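Local coordinates for protein deoxyhypusine synthase, putative (Entamoeba histolytica, PDB 7L9R) that probably acts as a deoxyhypusine synthase, an NAD-dependent transferase that makes the deoxyhypusine side chain on the precursor of translation factor eIF5A, at residues Ile60-Lys63 and Met64-Trp67; Val206-Trp209 and Ala210-Asn214. One frame throughout, in Å; residues are numbered along the deposited sequence.

Contact 1: residues Ile60-Lys63 and Met64-Trp67; sequences IINK and MLTW
Asn62 O accepts two hydrogen bonds from Thr66, one from its backbone N at 3.0 Å and one from its hydroxyl OG1 at 2.9 Å, in the last turn of helix 51-66. The two donors reach the carbonyl oxygen from opposite faces of its plane. The hydroxyl gets there because chi1 of 65° sets OG1 between the backbone N and the carbonyl carbon, folded back over the preceding turn. Just before it the helix keeps its i to i+4 bonds, Met64 N to Ile60 O and Leu65 N to Ile61 O, and Trp67 is the first residue to leave helical geometry.

The apolar side of this helix end packs on the central parallel sheet, where Met64 touches Cys87, Ile89, Ile266 and Phe289. The polar ends of Asn62 and Lys63 are held by residues outside this turn: Asn62 OD1 bonds to Thr345 OG1, and Lys63 NZ forms a salt bridge with Glu322. Leu65 CD1 lies 4.3 Å from Ile61 CG2. The extended Met64 chain reaches out from the helix and leans back towards its start, bringing its terminal methyl CE within 4.1 Å of Ile60 CG2 and 4.4 Å of Ile61 CG1.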
loop_
_atom_site.group_PDB
_atom_site.type_symbol
_atom_site.label_atom_id
_atom_site.label_comp_id
_atom_site.label_asym_id
_atom_site.label_seq_id
_atom_site.Cartn_x
_atom_site.Cartn_y
_atom_site.Cartn_z
ATOM N N ILE B 60 -15.096 -22.192 -2.889
ATOM C CA ILE B 60 -16.299 -21.373 -2.770
ATOM C C ILE B 60 -16.978 -21.203 -4.127
ATOM O O ILE B 60 -18.211 -21.237 -4.223
ATOM C CB ILE B 60 -15.955 -20.016 -2.123
ATOM C CG1 ILE B 60 -15.619 -20.206 -0.642
ATOM C CG2 ILE B 60 -17.103 -19.021 -2.276
ATOM C CD1 ILE B 60 -14.996 -18.985 0.008
ATOM N N ILE B 61 -16.194 -21.023 -5.195
ATOM C CA ILE B 61 -16.787 -20.847 -6.519
ATOM C C ILE B 61 -17.486 -22.126 -6.964
ATOM O O ILE B 61 -18.603 -22.081 -7.494
ATOM C CB ILE B 61 -15.721 -20.386 -7.534
ATOM C CG1 ILE B 61 -15.337 -18.930 -7.267
ATOM C CG2 ILE B 61 -16.237 -20.516 -8.962
ATOM C CD1 ILE B 61 -14.164 -18.437 -8.094
ATOM N N ASN B 62 -16.865 -23.286 -6.727
ATOM C CA ASN B 62 -17.529 -24.546 -7.058
ATOM C C ASN B 62 -18.817 -24.729 -6.269
ATOM O O ASN B 62 -19.772 -25.334 -6.771
ATOM C CB ASN B 62 -16.588 -25.725 -6.815
ATOM C CG ASN B 62 -15.550 -25.874 -7.901
ATOM O OD1 ASN B 62 -15.817 -25.607 -9.073
ATOM N ND2 ASN B 62 -14.349 -26.278 -7.515
ATOM N N LYS B 63 -18.870 -24.211 -5.038
ATOM C CA LYS B 63 -20.118 -24.255 -4.283
ATOM C C LYS B 63 -21.194 -23.392 -4.937
ATOM O O LYS B 63 -22.377 -23.754 -4.919
ATOM C CB LYS B 63 -19.876 -23.822 -2.838
ATOM C CG LYS B 63 -19.060 -24.812 -2.020
ATOM C CD LYS B 63 -18.992 -24.388 -0.563
ATOM C CE LYS B 63 -18.042 -25.268 0.230
ATOM N NZ LYS B 63 -18.172 -25.030 1.697
ATOM N N MET B 64 -20.811 -22.248 -5.517
ATOM C CA MET B 64 -21.782 -21.447 -6.262
ATOM C C MET B 64 -22.377 -22.255 -7.406
ATOM O O MET B 64 -23.595 -22.261 -7.613
ATOM C CB MET B 64 -21.138 -20.172 -6.817
ATOM C CG MET B 64 -20.495 -19.233 -5.819
ATOM S SD MET B 64 -19.786 -17.809 -6.696
ATOM C CE MET B 64 -18.847 -17.007 -5.401
ATOM N N LEU B 65 -21.520 -22.941 -8.164
ATOM C CA LEU B 65 -21.966 -23.637 -9.365
ATOM C C LEU B 65 -22.821 -24.856 -9.042
ATOM O O LEU B 65 -23.747 -25.172 -9.796
ATOM C CB LEU B 65 -20.754 -24.045 -10.205
ATOM C CG LEU B 65 -19.879 -22.888 -10.697
ATOM C CD1 LEU B 65 -18.557 -23.388 -11.247
ATOM C CD2 LEU B 65 -20.615 -22.072 -11.746
ATOM N N THR B 66 -22.542 -25.544 -7.932
ATOM C CA THR B 66 -23.214 -26.799 -7.603
ATOM C C THR B 66 -24.342 -26.648 -6.593
ATOM O O THR B 66 -24.985 -27.649 -6.261
ATOM C CB THR B 66 -22.207 -27.820 -7.061
ATOM O OG1 THR B 66 -21.666 -27.347 -5.821
ATOM C CG2 THR B 66 -21.077 -28.038 -8.047
ATOM N N TRP B 67 -24.591 -25.442 -6.083
ATOM C CA TRP B 67 -25.583 -25.282 -5.027
ATOM C C TRP B 67 -26.968 -25.721 -5.497
ATOM O O TRP B 67 -27.397 -25.403 -6.609
ATOM C CB TRP B 67 -25.642 -23.830 -4.552
ATOM C CG TRP B 67 -26.638 -23.630 -3.440
ATOM C CD1 TRP B 67 -26.388 -23.692 -2.102
ATOM C CD2 TRP B 67 -28.045 -23.367 -3.571
ATOM N NE1 TRP B 67 -27.541 -23.472 -1.391
ATOM C CE2 TRP B 67 -28.573 -23.270 -2.269
ATOM C CE3 TRP B 67 -28.903 -23.196 -4.662
ATOM C CZ2 TRP B 67 -29.922 -23.010 -2.026
ATOM C CZ3 TRP B 67 -30.243 -22.938 -4.418
ATOM C CH2 TRP B 67 -30.738 -22.849 -3.111
#

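Contact 2: residues Val206-Trp209 and Ala210-Asn214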
loop_
_atom_site.group_PDB
_atom_site.type_symbol
_atom_site.label_atom_id
_atom_site.label_comp_id
_atom_site.label_asym_id
_atom_site.label_seq_id
_atom_site.Cartn_x
_atom_site.Cartn_y
_atom_site.Cartn_z
ATOM N N VAL B 206 -16.686 -9.923 -25.292
ATOM C CA VAL B 206 -17.550 -10.202 -24.150
ATOM C C VAL B 206 -18.973 -9.718 -24.424
ATOM O O VAL B 206 -19.949 -10.448 -24.198
ATOM C CB VAL B 206 -16.964 -9.563 -22.876
ATOM C CG1 VAL B 206 -17.951 -9.649 -21.721
ATOM C CG2 VAL B 206 -15.625 -10.222 -22.501
ATOM N N ILE B 207 -19.116 -8.491 -24.943
ATOM C CA ILE B 207 -20.454 -7.897 -25.002
ATOM C C ILE B 207 -21.338 -8.591 -26.035
ATOM O O ILE B 207 -22.556 -8.697 -25.840
ATOM C CB ILE B 207 -20.394 -6.376 -25.260
ATOM C CG1 ILE B 207 -19.794 -6.071 -26.632
ATOM C CG2 ILE B 207 -19.623 -5.673 -24.148
ATOM C CD1 ILE B 207 -19.871 -4.609 -26.999
ATOM N N THR B 208 -20.772 -9.091 -27.134
ATOM C CA THR B 208 -21.613 -9.808 -28.089
ATOM C C THR B 208 -22.201 -11.063 -27.460
ATOM O O THR B 208 -23.392 -11.353 -27.628
ATOM C CB THR B 208 -20.831 -10.163 -29.351
ATOM O OG1 THR B 208 -20.481 -8.964 -30.061
ATOM C CG2 THR B 208 -21.664 -11.074 -30.252
ATOM N N TRP B 209 -21.386 -11.811 -26.714
ATOM C CA TRP B 209 -21.876 -13.023 -26.067
ATOM C C TRP B 209 -22.788 -12.706 -24.889
ATOM O O TRP B 209 -23.670 -13.508 -24.562
ATOM C CB TRP B 209 -20.706 -13.895 -25.620
ATOM C CG TRP B 209 -20.155 -14.758 -26.726
ATOM C CD1 TRP B 209 -18.994 -14.566 -27.412
ATOM C CD2 TRP B 209 -20.753 -15.941 -27.270
ATOM N NE1 TRP B 209 -18.829 -15.551 -28.346
ATOM C CE2 TRP B 209 -19.893 -16.411 -28.282
ATOM C CE3 TRP B 209 -21.930 -16.647 -27.001
ATOM C CZ2 TRP B 209 -20.170 -17.560 -29.030
ATOM C CZ3 TRP B 209 -22.205 -17.798 -27.748
ATOM C CH2 TRP B 209 -21.325 -18.241 -28.744
ATOM N N ALA B 210 -22.588 -11.564 -24.228
ATOM C CA ALA B 210 -23.506 -11.191 -23.158
ATOM C C ALA B 210 -24.887 -10.871 -23.711
ATOM O O ALA B 210 -25.904 -11.237 -23.111
ATOM C CB ALA B 210 -22.950 -10.014 -22.367
ATOM N N ALA B 211 -24.939 -10.196 -24.859
ATOM C CA ALA B 211 -26.225 -9.927 -25.488
ATOM C C ALA B 211 -26.869 -11.217 -25.985
ATOM O O ALA B 211 -28.086 -11.394 -25.857
ATOM C CB ALA B 211 -26.055 -8.925 -26.628
ATOM N N LYS B 212 -26.070 -12.136 -26.549
ATOM C CA LYS B 212 -26.631 -13.400 -27.023
ATOM C C LYS B 212 -27.260 -14.197 -25.886
ATOM O O LYS B 212 -28.373 -14.716 -26.025
ATOM C CB LYS B 212 -25.562 -14.255 -27.711
ATOM C CG LYS B 212 -25.320 -13.965 -29.187
ATOM C CD LYS B 212 -24.862 -15.253 -29.911
ATOM C CE LYS B 212 -23.962 -14.971 -31.117
ATOM N NZ LYS B 212 -22.500 -15.103 -30.797
ATOM N N ASN B 213 -26.576 -14.291 -24.745
ATOM C CA ASN B 213 -27.035 -15.134 -23.648
ATOM C C ASN B 213 -27.758 -14.350 -22.560
ATOM O O ASN B 213 -27.969 -14.880 -21.462
ATOM C CB ASN B 213 -25.864 -15.925 -23.061
ATOM C CG ASN B 213 -25.239 -16.860 -24.075
ATOM O OD1 ASN B 213 -25.908 -17.299 -25.007
ATOM N ND2 ASN B 213 -23.966 -17.185 -23.891
ATOM N N ASN B 214 -28.172 -13.119 -22.854
ATOM C CA ASN B 214 -28.981 -12.321 -21.938
ATOM C C ASN B 214 -28.304 -12.209 -20.578
ATOM O O ASN B 214 -28.919 -12.387 -19.522
ATOM C CB ASN B 214 -30.391 -12.893 -21.806
ATOM C CG ASN B 214 -31.112 -12.941 -23.126
ATOM O OD1 ASN B 214 -31.654 -13.974 -23.521
ATOM N ND2 ASN B 214 -31.113 -11.818 -23.830
#
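Lys212 arches back over the indole of Trp209, three residues earlier on helix 206-212, and sets its ammonium group on the six-membered ring in a cation-pi contact. NZ stands 3.7 Å from the centroid of the Trp209 six-membered ring and only 7° off its normal, so the charge faces the pi cloud almost squarely. The chain is nearly extended until chi4, whose bend to 97° turns NZ down onto the ring. The lysine lies side by side with Thr208, and its NZ ends 4.2 Å from Thr208 CG2.

Asn213 approaches the same indole differently. Its ND2 sits at the ring edge, 3.8 Å from Trp209 CE3, with the amide plane turned 47° from that of the ring. This amide nitrogen is satisfied by Val110 O on helix 102-111, while the indole NE1 donates to Thr203 O just ahead of the helix.

The backbone acceptors of the first turn are each taken by an amide four residues on. Val206 O receives Ala210 N at 2.9 Å; Ile207 O receives Ala211 N, Thr208 O receives Lys212 N, and Trp209 O receives Asn213 N at 3.0 Å. The leading amides of this turn are met by the carboxylate of Asp128: OD1 accepts from Val206 N and OD2 from Ile207 N. The buried Thr208 hydroxyl is hydrogen-bonded to Ser205 OG, Gly197 O and Asp202 N, which ties the helix to helix 189-200 and the turn after it. Beyond Asn213 the chain leads into strand 216-218, so this is a short, two-turn alpha-helix that runs into an outermost strand of the parallel sheet within this chain, as in an alpha/beta fold.

In the fold
From the N terminus, contact 1 comes first, at the end of helix 51-66, and contact 2 follows some 140 residues later on helix 206-212. Contact 1 lies in the last turns of its helix and contact 2 takes in the whole of helix 206-212; neither closes a long loop, and the two stand in series, neither nested nor crossed. Their centres are 23 Å apart and their nearest atoms about 14 Å, without touching. Contact 1 joins its helix to strands 87-93, 262-268 and 289-294 and to the C-terminal residues around Thr345. Contact 2 joins its helix to helices 102-111, 124-130 and 189-200 before strand 216-218, an outermost strand of the parallel sheet within this chain.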